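Local structure of Tat (Twin-arginine translocation) pathway signal sequence containing protein (Mycobacterium tuberculosis, 5IMU) at residues A[30-35]-A[92-97]; A[23-28]-A[96-101]; A[49-54]-A[184-189]. The protein is of unknown function, a conserved mycobacterial protein with a probable Tat signal sequence, whose C-terminal part here joins an alpha/beta/alpha sandwich to a helix bundle. All blocks are in the same frame, centred on the assembly; numbering follows the deposited sequence.

Contact 1. Residues A[30-35]-A[92-97]; sequences RISWAA and HESNTY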
ATOM      1  N   ARG A  30      -3.658   3.754  12.631  1.00 13.64           N
ATOM      2  CA  ARG A  30      -4.143   2.521  13.235  1.00 14.81           C
ATOM      3  C   ARG A  30      -3.276   1.310  12.916  1.00 15.23           C
ATOM      4  O   ARG A  30      -3.539   0.228  13.453  1.00 14.77           O
ATOM      5  CB  ARG A  30      -5.588   2.263  12.793  1.00 12.74           C
ATOM      6  CG  ARG A  30      -6.565   3.344  13.241  1.00 11.07           C
ATOM      7  CD  ARG A  30      -7.960   3.117  12.670  1.00 13.59           C
ATOM      8  NE  ARG A  30      -8.040   3.471  11.256  1.00 15.18           N
ATOM      9  CZ  ARG A  30      -9.137   3.346  10.514  1.00 22.17           C
ATOM     10  NH1 ARG A  30     -10.252   2.869  11.052  1.00 17.88           N
ATOM     11  NH2 ARG A  30      -9.119   3.695   9.235  1.00 13.03           N
ATOM     12  N   ILE A  31      -2.253   1.456  12.072  1.00 15.28           N
ATOM     13  CA  ILE A  31      -1.355   0.361  11.730  1.00 13.24           C
ATOM     14  C   ILE A  31       0.081   0.812  11.962  1.00 14.73           C
ATOM     15  O   ILE A  31       0.381   2.006  12.024  1.00 10.48           O
ATOM     16  CB  ILE A  31      -1.539  -0.117  10.275  1.00 14.25           C
ATOM     17  CG1 ILE A  31      -1.129   0.983   9.297  1.00 12.56           C
ATOM     18  CG2 ILE A  31      -2.980  -0.544  10.034  1.00  9.84           C
ATOM     19  CD1 ILE A  31      -1.410   0.636   7.845  1.00 11.22           C
ATOM     20  N   SER A  32       0.976  -0.168  12.084  1.00 10.39           N
ATOM     21  CA  SER A  32       2.377   0.115  12.374  1.00 11.72           C
ATOM     22  C   SER A  32       3.151   0.397  11.093  1.00 12.23           C
ATOM     23  O   SER A  32       2.901  -0.215  10.051  1.00 11.77           O
ATOM     24  CB  SER A  32       3.017  -1.057  13.121  1.00 11.31           C
ATOM     25  OG  SER A  32       2.470  -1.188  14.420  1.00 12.89           O
ATOM     26  N   TRP A  33       4.097   1.334  11.181  1.00 11.29           N
ATOM     27  CA  TRP A  33       4.923   1.741  10.054  1.00  9.46           C
ATOM     28  C   TRP A  33       6.390   1.732  10.457  1.00  9.81           C
ATOM     29  O   TRP A  33       6.726   1.848  11.638  1.00 11.65           O
ATOM     30  CB  TRP A  33       4.568   3.154   9.562  1.00  8.56           C
ATOM     31  CG  TRP A  33       3.161   3.339   9.072  1.00 15.87           C
ATOM     32  CD1 TRP A  33       2.079   3.723   9.811  1.00 11.04           C
ATOM     33  CD2 TRP A  33       2.694   3.191   7.726  1.00 13.53           C
ATOM     34  NE1 TRP A  33       0.964   3.806   9.012  1.00  8.70           N
ATOM     35  CE2 TRP A  33       1.316   3.485   7.727  1.00 12.74           C
ATOM     36  CE3 TRP A  33       3.305   2.831   6.520  1.00 12.99           C
ATOM     37  CZ2 TRP A  33       0.539   3.430   6.571  1.00 13.35           C
ATOM     38  CZ3 TRP A  33       2.532   2.777   5.374  1.00 12.70           C
ATOM     39  CH2 TRP A  33       1.165   3.075   5.407  1.00  9.32           C
ATOM     40  N   ALA A  34       7.264   1.618   9.458  1.00 11.74           N
ATOM     41  CA  ALA A  34       8.696   1.768   9.674  1.00  9.11           C
ATOM     42  C   ALA A  34       9.359   2.223   8.383  1.00 11.11           C
ATOM     43  O   ALA A  34       8.899   1.902   7.284  1.00 11.85           O
ATOM     44  CB  ALA A  34       9.342   0.468  10.163  1.00  9.92           C
ATOM     45  N   ALA A  35      10.448   2.975   8.529  1.00 13.08           N
ATOM     46  CA  ALA A  35      11.269   3.392   7.403  1.00 10.07           C
ATOM     47  C   ALA A  35      12.739   3.233   7.758  1.00 12.33           C
ATOM     48  O   ALA A  35      13.144   3.447   8.903  1.00 12.06           O
ATOM     49  CB  ALA A  35      10.986   4.841   6.991  1.00 10.77           C
ATOM     50  N   HIS A  92       6.625   3.642  13.862  1.00  9.37           N
ATOM     51  CA  HIS A  92       5.402   4.109  14.499  1.00 11.98           C
ATOM     52  C   HIS A  92       4.605   2.884  14.912  1.00 10.47           C
ATOM     53  O   HIS A  92       4.344   2.010  14.081  1.00 12.73           O
ATOM     54  CB  HIS A  92       4.581   4.987  13.542  1.00 10.60           C
ATOM     55  CG  HIS A  92       3.145   5.153  13.939  1.00 14.07           C
ATOM     56  ND1 HIS A  92       2.710   6.168  14.764  1.00 12.95           N
ATOM     57  CD2 HIS A  92       2.041   4.442  13.605  1.00 11.83           C
ATOM     58  CE1 HIS A  92       1.402   6.072  14.927  1.00 17.52           C
ATOM     59  NE2 HIS A  92       0.972   5.032  14.236  1.00 15.39           N
ATOM     60  N   GLU A  93       4.245   2.803  16.187  1.00 10.00           N
ATOM     61  CA  GLU A  93       3.411   1.710  16.665  1.00 13.60           C
ATOM     62  C   GLU A  93       1.946   2.076  16.475  1.00 11.98           C
ATOM     63  O   GLU A  93       1.549   3.223  16.702  1.00 12.99           O
ATOM     64  CB  GLU A  93       3.693   1.399  18.137  1.00 13.81           C
ATOM     65  CG  GLU A  93       2.937   0.184  18.678  1.00 17.93           C
ATOM     66  CD  GLU A  93       3.372  -1.131  18.043  1.00 23.95           C
ATOM     67  OE1 GLU A  93       4.452  -1.174  17.417  1.00 21.81           O
ATOM     68  OE2 GLU A  93       2.631  -2.127  18.176  1.00 25.60           O
ATOM     69  N   SER A  94       1.154   1.093  16.051  1.00 13.18           N
ATOM     70  CA  SER A  94      -0.253   1.320  15.751  1.00 15.98           C
ATOM     71  C   SER A  94      -0.967   1.980  16.924  1.00 17.05           C
ATOM     72  O   SER A  94      -0.793   1.581  18.079  1.00 16.45           O
ATOM     73  CB  SER A  94      -0.930  -0.006  15.399  1.00 19.42           C
ATOM     74  OG  SER A  94      -0.858  -0.920  16.478  1.00 25.76           O
ATOM     75  N   ASN A  95      -1.749   3.017  16.609  1.00 16.69           N
ATOM     76  CA  ASN A  95      -2.610   3.771  17.521  1.00 19.43           C
ATOM     77  C   ASN A  95      -1.854   4.779  18.380  1.00 24.00           C
ATOM     78  O   ASN A  95      -2.457   5.396  19.269  1.00 22.67           O
ATOM     79  CB  ASN A  95      -3.443   2.844  18.415  1.00 19.76           C
ATOM     80  CG  ASN A  95      -4.395   1.972  17.617  1.00 21.78           C
ATOM     81  OD1 ASN A  95      -5.094   2.457  16.726  1.00 25.02           O
ATOM     82  ND2 ASN A  95      -4.428   0.682  17.931  1.00 29.04           N
ATOM     83  N   THR A  96      -0.558   4.973  18.144  1.00 20.65           N
ATOM     84  CA  THR A  96       0.143   6.105  18.733  1.00 18.66           C
ATOM     85  C   THR A  96      -0.343   7.402  18.096  1.00 17.77           C
ATOM     86  O   THR A  96      -0.589   7.463  16.888  1.00 15.44           O
ATOM     87  CB  THR A  96       1.656   5.954  18.541  1.00 19.47           C
ATOM     88  OG1 THR A  96       2.116   4.786  19.232  1.00 21.16           O
ATOM     89  CG2 THR A  96       2.406   7.177  19.068  1.00 22.61           C
ATOM     90  N   TYR A  97      -0.498   8.442  18.911  1.00 18.21           N
ATOM     91  CA  TYR A  97      -0.912   9.731  18.378  1.00 19.25           C
ATOM     92  C   TYR A  97       0.232  10.388  17.616  1.00 24.93           C
ATOM     93  O   TYR A  97       1.390  10.343  18.036  1.00 26.03           O
ATOM     94  CB  TYR A  97      -1.391  10.658  19.494  1.00 20.71           C
ATOM     95  CG  TYR A  97      -1.770  12.036  18.997  1.00 23.91           C
ATOM     96  CD1 TYR A  97      -2.834  12.209  18.117  1.00 32.90           C
ATOM     97  CD2 TYR A  97      -1.062  13.162  19.397  1.00 32.67           C
ATOM     98  CE1 TYR A  97      -3.184  13.468  17.655  1.00 33.99           C
ATOM     99  CE2 TYR A  97      -1.404  14.424  18.941  1.00 27.35           C
ATOM    100  CZ  TYR A  97      -2.466  14.571  18.070  1.00 31.13           C
ATOM    101  OH  TYR A  97      -2.810  15.822  17.612  1.00 33.45           O
TER
HETATM  102  O   HOH W   1      -5.123  -0.607  15.407  1.00 22.27           O
HETATM  103  O   HOH W   2       1.239  -3.567  15.349  1.00 33.38           O

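Contact 2. Residues A[23-28]-A[96-101]; sequences AVARQE and TYVAEP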
ATOM      1  N   ALA A  23       4.763  11.015   8.531  1.00 12.26           N
ATOM      2  CA  ALA A  23       3.949  11.529   7.435  1.00 13.11           C
ATOM      3  C   ALA A  23       2.909  10.509   6.986  1.00 15.19           C
ATOM      4  O   ALA A  23       1.757  10.867   6.710  1.00 10.71           O
ATOM      5  CB  ALA A  23       4.841  11.935   6.262  1.00 12.44           C
ATOM      6  N   VAL A  24       3.291   9.233   6.893  1.00  7.30           N
ATOM      7  CA  VAL A  24       2.297   8.224   6.543  1.00 10.66           C
ATOM      8  C   VAL A  24       1.479   7.827   7.765  1.00 12.82           C
ATOM      9  O   VAL A  24       0.294   7.490   7.641  1.00 12.06           O
ATOM     10  CB  VAL A  24       2.956   6.995   5.892  1.00 12.78           C
ATOM     11  CG1 VAL A  24       3.548   7.363   4.542  1.00  9.91           C
ATOM     12  CG2 VAL A  24       4.016   6.397   6.804  1.00 12.48           C
ATOM     13  N   ALA A  25       2.080   7.876   8.958  1.00 12.84           N
ATOM     14  CA  ALA A  25       1.367   7.456  10.159  1.00  9.53           C
ATOM     15  C   ALA A  25       0.197   8.381  10.464  1.00 14.07           C
ATOM     16  O   ALA A  25      -0.875   7.919  10.863  1.00 10.33           O
ATOM     17  CB  ALA A  25       2.329   7.387  11.346  1.00 12.32           C
ATOM     18  N   ARG A  26       0.369   9.692  10.272  1.00 14.12           N
ATOM     19  CA  ARG A  26      -0.749  10.582  10.558  1.00 12.23           C
ATOM     20  C   ARG A  26      -1.889  10.406   9.561  1.00 13.78           C
ATOM     21  O   ARG A  26      -3.035  10.726   9.890  1.00 13.54           O
ATOM     22  CB  ARG A  26      -0.291  12.043  10.598  1.00 14.77           C
ATOM     23  CG  ARG A  26       0.037  12.675   9.262  1.00 15.37           C
ATOM     24  CD  ARG A  26       0.254  14.175   9.439  1.00 18.09           C
ATOM     25  NE  ARG A  26       1.202  14.457  10.515  1.00 14.69           N
ATOM     26  CZ  ARG A  26       2.511  14.599  10.337  1.00 19.50           C
ATOM     27  NH1 ARG A  26       3.030  14.495   9.122  1.00 14.48           N
ATOM     28  NH2 ARG A  26       3.301  14.848  11.373  1.00 16.19           N
ATOM     29  N   GLN A  27      -1.606   9.885   8.363  1.00 11.12           N
ATOM     30  CA  GLN A  27      -2.673   9.553   7.423  1.00 14.24           C
ATOM     31  C   GLN A  27      -3.410   8.286   7.838  1.00 15.11           C
ATOM     32  O   GLN A  27      -4.626   8.180   7.642  1.00 14.61           O
ATOM     33  CB  GLN A  27      -2.112   9.391   6.010  1.00 12.09           C
ATOM     34  CG  GLN A  27      -1.495  10.648   5.426  1.00 11.68           C
ATOM     35  CD  GLN A  27      -0.943  10.423   4.032  1.00 14.98           C
ATOM     36  OE1 GLN A  27      -1.698  10.320   3.064  1.00  9.40           O
ATOM     37  NE2 GLN A  27       0.379  10.337   3.921  1.00  8.41           N
ATOM     38  N   GLU A  28      -2.697   7.312   8.400  1.00  9.88           N
ATOM     39  CA  GLU A  28      -3.303   6.066   8.871  1.00 13.81           C
ATOM     40  C   GLU A  28      -2.574   5.591  10.122  1.00 11.57           C
ATOM     41  O   GLU A  28      -1.658   4.762  10.055  1.00 12.31           O
ATOM     42  CB  GLU A  28      -3.280   4.990   7.785  1.00 10.03           C
ATOM     43  CG  GLU A  28      -4.017   3.735   8.208  1.00 13.64           C
ATOM     44  CD  GLU A  28      -5.385   4.060   8.778  1.00 15.62           C
ATOM     45  OE1 GLU A  28      -6.295   4.363   7.980  1.00 10.69           O
ATOM     46  OE2 GLU A  28      -5.546   4.032  10.019  1.00 15.31           O
ATOM     47  N   THR A  96      -0.558   4.973  18.144  1.00 20.65           N
ATOM     48  CA  THR A  96       0.143   6.105  18.733  1.00 18.66           C
ATOM     49  C   THR A  96      -0.343   7.402  18.096  1.00 17.77           C
ATOM     50  O   THR A  96      -0.589   7.463  16.888  1.00 15.44           O
ATOM     51  CB  THR A  96       1.656   5.954  18.541  1.00 19.47           C
ATOM     52  OG1 THR A  96       2.116   4.786  19.232  1.00 21.16           O
ATOM     53  CG2 THR A  96       2.406   7.177  19.068  1.00 22.61           C
ATOM     54  N   TYR A  97      -0.498   8.442  18.911  1.00 18.21           N
ATOM     55  CA  TYR A  97      -0.912   9.731  18.378  1.00 19.25           C
ATOM     56  C   TYR A  97       0.232  10.388  17.616  1.00 24.93           C
ATOM     57  O   TYR A  97       1.390  10.343  18.036  1.00 26.03           O
ATOM     58  CB  TYR A  97      -1.391  10.658  19.494  1.00 20.71           C
ATOM     59  CG  TYR A  97      -1.770  12.036  18.997  1.00 23.91           C
ATOM     60  CD1 TYR A  97      -2.834  12.209  18.117  1.00 32.90           C
ATOM     61  CD2 TYR A  97      -1.062  13.162  19.397  1.00 32.67           C
ATOM     62  CE1 TYR A  97      -3.184  13.468  17.655  1.00 33.99           C
ATOM     63  CE2 TYR A  97      -1.404  14.424  18.941  1.00 27.35           C
ATOM     64  CZ  TYR A  97      -2.466  14.571  18.070  1.00 31.13           C
ATOM     65  OH  TYR A  97      -2.810  15.822  17.612  1.00 33.45           O
ATOM     66  N   VAL A  98      -0.104  11.003  16.485  1.00 20.36           N
ATOM     67  CA  VAL A  98       0.866  11.663  15.621  1.00 23.03           C
ATOM     68  C   VAL A  98       0.538  13.147  15.577  1.00 22.42           C
ATOM     69  O   VAL A  98      -0.625  13.527  15.397  1.00 25.63           O
ATOM     70  CB  VAL A  98       0.866  11.063  14.204  1.00 15.43           C
ATOM     71  CG1 VAL A  98       2.019  11.628  13.394  1.00 18.40           C
ATOM     72  CG2 VAL A  98       0.940   9.545  14.270  1.00 21.17           C
ATOM     73  N   ALA A  99       1.564  13.980  15.730  1.00 24.57           N
ATOM     74  CA  ALA A  99       1.362  15.421  15.737  1.00 21.29           C
ATOM     75  C   ALA A  99       0.848  15.911  14.388  1.00 24.19           C
ATOM     76  O   ALA A  99       1.117  15.318  13.339  1.00 19.19           O
ATOM     77  CB  ALA A  99       2.667  16.136  16.085  1.00 22.57           C
ATOM     78  N   GLU A 100       0.088  17.004  14.430  1.00 24.99           N
ATOM     79  CA  GLU A 100      -0.322  17.675  13.208  1.00 30.28           C
ATOM     80  C   GLU A 100       0.912  18.093  12.410  1.00 23.13           C
ATOM     81  O   GLU A 100       1.963  18.391  12.988  1.00 21.61           O
ATOM     82  CB  GLU A 100      -1.177  18.900  13.532  1.00 26.46           C
ATOM     83  CG  GLU A 100      -2.615  18.586  13.910  1.00 30.90           C
ATOM     84  CD  GLU A 100      -3.474  18.232  12.710  1.00 34.76           C
ATOM     85  OE1 GLU A 100      -3.243  18.797  11.619  1.00 44.40           O
ATOM     86  OE2 GLU A 100      -4.384  17.388  12.857  1.00 33.07           O
ATOM     87  N   PRO A 101       0.819  18.121  11.084  1.00 18.70           N
ATOM     88  CA  PRO A 101       2.000  18.435  10.280  1.00 20.42           C
ATOM     89  C   PRO A 101       2.356  19.909  10.356  1.00 28.54           C
ATOM     90  O   PRO A 101       1.510  20.772  10.601  1.00 19.76           O
ATOM     91  CB  PRO A 101       1.574  18.043   8.862  1.00 18.81           C
ATOM     92  CG  PRO A 101       0.098  18.269   8.862  1.00 23.33           C
ATOM     93  CD  PRO A 101      -0.369  17.879  10.244  1.00 23.88           C
TER

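Contact 3. Residues A[49-54]-A[184-189]; sequences DLAGGW and TAVGDW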
ATOM      1  N   ASP A  49       3.173  -3.509   8.252  1.00 10.24           N
ATOM      2  CA  ASP A  49       2.960  -4.945   8.369  1.00 14.13           C
ATOM      3  C   ASP A  49       1.516  -5.347   8.087  1.00 14.68           C
ATOM      4  O   ASP A  49       1.116  -6.469   8.420  1.00 12.97           O
ATOM      5  CB  ASP A  49       3.397  -5.442   9.751  1.00 12.80           C
ATOM      6  CG  ASP A  49       2.585  -4.838  10.884  1.00 14.78           C
ATOM      7  OD1 ASP A  49       1.792  -3.902  10.641  1.00 15.46           O
ATOM      8  OD2 ASP A  49       2.743  -5.306  12.032  1.00 14.46           O
ATOM      9  N   LEU A  50       0.733  -4.454   7.475  1.00 15.71           N
ATOM     10  CA  LEU A  50      -0.657  -4.766   7.154  1.00 10.85           C
ATOM     11  C   LEU A  50      -0.759  -5.998   6.262  1.00 12.83           C
ATOM     12  O   LEU A  50      -1.603  -6.872   6.494  1.00 16.41           O
ATOM     13  CB  LEU A  50      -1.318  -3.561   6.485  1.00 11.90           C
ATOM     14  CG  LEU A  50      -2.777  -3.686   6.034  1.00  8.94           C
ATOM     15  CD1 LEU A  50      -3.710  -3.898   7.220  1.00 12.56           C
ATOM     16  CD2 LEU A  50      -3.197  -2.462   5.231  1.00 10.09           C
ATOM     17  N   ALA A  51       0.099  -6.094   5.245  1.00 10.21           N
ATOM     18  CA  ALA A  51       0.044  -7.219   4.318  1.00 12.22           C
ATOM     19  C   ALA A  51       1.352  -7.412   3.559  1.00 16.20           C
ATOM     20  O   ALA A  51       1.388  -7.266   2.333  1.00 11.86           O
ATOM     21  CB  ALA A  51      -1.111  -7.034   3.330  1.00 13.29           C
ATOM     22  N   GLY A  52       2.428  -7.735   4.276  1.00 13.51           N
ATOM     23  CA  GLY A  52       3.677  -8.149   3.660  1.00 14.01           C
ATOM     24  C   GLY A  52       4.447  -7.086   2.910  1.00 16.08           C
ATOM     25  O   GLY A  52       5.386  -7.425   2.184  1.00 17.02           O
ATOM     26  N   GLY A  53       4.094  -5.812   3.060  1.00 11.93           N
ATOM     27  CA  GLY A  53       4.759  -4.729   2.355  1.00 10.23           C
ATOM     28  C   GLY A  53       3.853  -3.916   1.455  1.00 15.91           C
ATOM     29  O   GLY A  53       4.291  -2.885   0.920  1.00 11.48           O
ATOM     30  N   TRP A  54       2.612  -4.349   1.258  1.00 14.14           N
ATOM     31  CA  TRP A  54       1.642  -3.582   0.492  1.00 11.26           C
ATOM     32  C   TRP A  54       1.286  -2.298   1.233  1.00  9.35           C
ATOM     33  O   TRP A  54       1.194  -2.278   2.463  1.00  9.73           O
ATOM     34  CB  TRP A  54       0.399  -4.443   0.260  1.00 11.19           C
ATOM     35  CG  TRP A  54      -0.724  -3.808  -0.497  1.00  6.79           C
ATOM     36  CD1 TRP A  54      -0.769  -3.542  -1.835  1.00  8.51           C
ATOM     37  CD2 TRP A  54      -1.996  -3.414   0.034  1.00  7.82           C
ATOM     38  NE1 TRP A  54      -1.984  -2.984  -2.164  1.00 11.00           N
ATOM     39  CE2 TRP A  54      -2.755  -2.896  -1.034  1.00 10.60           C
ATOM     40  CE3 TRP A  54      -2.563  -3.441   1.313  1.00  8.13           C
ATOM     41  CZ2 TRP A  54      -4.053  -2.405  -0.863  1.00  8.70           C
ATOM     42  CZ3 TRP A  54      -3.849  -2.954   1.483  1.00  9.73           C
ATOM     43  CH2 TRP A  54      -4.580  -2.443   0.402  1.00  9.62           C
ATOM     44  N   THR A 184      -7.898 -12.654   3.732  1.00 33.07           N
ATOM     45  CA  THR A 184      -9.010 -12.753   2.794  1.00 38.18           C
ATOM     46  C   THR A 184      -9.605 -11.380   2.503  1.00 26.98           C
ATOM     47  O   THR A 184      -9.776 -10.995   1.340  1.00 21.71           O
ATOM     48  CB  THR A 184     -10.073 -13.697   3.357  1.00 32.95           C
ATOM     49  OG1 THR A 184      -9.713 -15.055   3.072  1.00 44.28           O
ATOM     50  CG2 THR A 184     -11.445 -13.388   2.767  1.00 30.11           C
ATOM     51  N   ALA A 185      -9.926 -10.623   3.556  1.00 24.29           N
ATOM     52  CA  ALA A 185     -10.499  -9.295   3.365  1.00 24.21           C
ATOM     53  C   ALA A 185      -9.492  -8.329   2.757  1.00 16.02           C
ATOM     54  O   ALA A 185      -9.877  -7.432   1.998  1.00 12.70           O
ATOM     55  CB  ALA A 185     -11.025  -8.752   4.693  1.00 22.07           C
ATOM     56  N   VAL A 186      -8.206  -8.494   3.072  1.00 15.06           N
ATOM     57  CA  VAL A 186      -7.182  -7.649   2.462  1.00 20.52           C
ATOM     58  C   VAL A 186      -7.112  -7.900   0.961  1.00 13.37           C
ATOM     59  O   VAL A 186      -6.992  -6.961   0.164  1.00 12.99           O
ATOM     60  CB  VAL A 186      -5.820  -7.886   3.142  1.00 22.69           C
ATOM     61  CG1 VAL A 186      -4.721  -7.143   2.404  1.00 14.31           C
ATOM     62  CG2 VAL A 186      -5.873  -7.451   4.599  1.00 20.08           C
ATOM     63  N   GLY A 187      -7.191  -9.168   0.551  1.00 14.76           N
ATOM     64  CA  GLY A 187      -7.196  -9.479  -0.868  1.00 12.05           C
ATOM     65  C   GLY A 187      -8.350  -8.823  -1.602  1.00 11.56           C
ATOM     66  O   GLY A 187      -8.176  -8.294  -2.702  1.00 12.43           O
ATOM     67  N   ASP A 188      -9.541  -8.842  -1.001  1.00 12.52           N
ATOM     68  CA  ASP A 188     -10.685  -8.147  -1.587  1.00  9.75           C
ATOM     69  C   ASP A 188     -10.402  -6.655  -1.731  1.00 11.08           C
ATOM     70  O   ASP A 188     -10.705  -6.049  -2.765  1.00 11.72           O
ATOM     71  CB  ASP A 188     -11.929  -8.376  -0.731  1.00 13.95           C
ATOM     72  CG  ASP A 188     -12.466  -9.790  -0.844  1.00 16.60           C
ATOM     73  OD1 ASP A 188     -11.792 -10.642  -1.463  1.00 16.54           O
ATOM     74  OD2 ASP A 188     -13.566 -10.054  -0.311  1.00 18.47           O
ATOM     75  N   TRP A 189      -9.836  -6.046  -0.686  1.00  9.67           N
ATOM     76  CA  TRP A 189      -9.423  -4.646  -0.740  1.00 13.34           C
ATOM     77  C   TRP A 189      -8.501  -4.390  -1.927  1.00 10.12           C
ATOM     78  O   TRP A 189      -8.657  -3.400  -2.652  1.00  9.58           O
ATOM     79  CB  TRP A 189      -8.739  -4.284   0.583  1.00 11.11           C
ATOM     80  CG  TRP A 189      -8.486  -2.826   0.840  1.00 13.54           C
ATOM     81  CD1 TRP A 189      -8.765  -1.773   0.014  1.00 11.44           C
ATOM     82  CD2 TRP A 189      -7.893  -2.268   2.018  1.00  9.72           C
ATOM     83  NE1 TRP A 189      -8.381  -0.593   0.611  1.00  9.53           N
ATOM     84  CE2 TRP A 189      -7.843  -0.872   1.841  1.00  9.08           C
ATOM     85  CE3 TRP A 189      -7.400  -2.817   3.206  1.00 12.09           C
ATOM     86  CZ2 TRP A 189      -7.317  -0.016   2.809  1.00  9.64           C
ATOM     87  CZ3 TRP A 189      -6.881  -1.967   4.164  1.00 13.47           C
ATOM     88  CH2 TRP A 189      -6.845  -0.582   3.960  1.00 13.30           C
TER

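Contact 1. Residues A[30-35]-A[92-97]
Trp-33 and His-92 face each other as an antiparallel hydrogen-bonded pair, with Trp-33 N 3.0 Å from His-92 O and His-92 N 2.9 Å from Trp-33 O. Their rings lie on the same face of the sheet and meet obliquely, planes 47° apart, CD1 of Trp-33 being 3.9 Å from CD2 of His-92. A chi1 of 162° swings the imidazole so that His-92 CD2 also comes 3.3 Å from Ile-31 O, at the ring edge. This pairing joins strand 33-37 to the edge strand 88-92 of the mixed four-stranded sheet, where the pairing gives way to a type II turn from Glu-93 to Thr-96. Asn-95, with positive phi, suits the third position of that turn. A small hydroxyl fits beside the turn: Ser-32 OG accepts from Ser-94 N at 3.1 Å, in a bent bond of 143°. One water donates to Arg-30 O and accepts from Asn-95 ND2, bridging backbone and amide. Further out, both rings are held by backbone carbonyls of the link just after helix 6-27: Trp-33 NE1 bonds to Glu-28 O, and His-92 NE2 to Pro-29 O. The Arg-30 guanidinium forms salt bridges with Glu-28 and Glu-172.

Contact 2. Residues A[23-28]-A[96-101]
Arg-26 takes hold of the carbonyl oxygen of Ala-99 side-on, with two nitrogens converging on one acceptor: NE and NH2 each lie 3.0 Å from Ala-99 O. The contact lays the irregular chain 96-101, which follows strand 88-92, against the C-terminal part of helix 6-27 on the surface of the alpha/beta domain. Both N-H groups point within the guanidinium plane, and the oxygen lies at its edge. The bonds are moderately bent, 147° at NE and 143° at NH2, as expected when one atom serves two donors. NE approaches nearly along the C=O axis, while NH2 stands above the carbonyl plane. A long side chain suits this place because it must reach beyond the helix to a backbone oxygen; CG sits between the backbone N and the carbonyl carbon (chi1 73°), and a bend at chi3 turns the planar head to Ala-99. Pro-101 lies over one guanidinium face, its CB offset toward the rim, and its CD is 3.8 Å from Arg-26 CD. Beneath the polar grip, branched Val-98 spreads its methyls over two consecutive residues: CG1 lies 3.7 Å from Arg-26 CB, and CG2 lies 3.9 Å from Ala-25 CB.

Contact 3. Residues A[49-54]-A[184-189]
A type I' turn from Ala-51 to Trp-54, in the loop that leaves strand 44-48, packs against helix 183-199 in a buried, wholly apolar contact. At its centre Trp-54 and Trp-189 form a T-shaped (edge-to-face) pair, with planes 80° apart and six-membered ring centroids separated by 5.2 Å. The benzene edge of Trp-54 is the stem: CH2 stands over the middle of the Trp-189 indole face, 3.7 Å from CD2, and neighbouring CZ3 lies 3.9 Å from Trp-189 CE3. The extended chi1 of Trp-54 (179°) sends the indole out from the turn to the helix. The loop belongs to the sheet-bearing DUF5632 part and the helix to the all-helical DUF5631 part, so the two tryptophans meet where these parts adjoin. Gly-52 and Gly-53 suit the two central positions of the turn, both having positive phi. One helical turn before Trp-189, Val-186 directs CG1 to Ala-51, where the methyl CB is 3.7 Å away: a small residue suits this close approach. Leu-50 brings CD2 to 3.9 Å from Trp-189 CZ3, the two side chains crossing at about a right angle. The polar edge of Trp-54 is satisfied by His-209, which accepts from NE1, while Tyr-208 and Trp-212 add further rings around the indole.

Contacts 1 and 2 are neighbours, their centres about 8 Å apart, and they share Thr-96 and Tyr-97 on the chain that leaves strand 88-92. They also touch directly: His-92 CG packs 3.5 Å from Ala-25 CB, and Trp-33 CD2 lies 3.6 Å from Val-24 CG2, so helix 6-27 covers the sheet face bearing both rings. Contact 3 has its centre about 16 Å from that of contact 1 and joins the sheet-bearing part to the helices. Tyr-178 links the two, its hydroxyl bonding to Ser-32 N and Asp-49 OD1. Contacts 2 and 3 do not touch: their centres are about 21 Å apart and their nearest atoms about 6 Å. The potassium site, formed by Thr-44, Asn-64 and Thr-66, includes no residue of the three contacts.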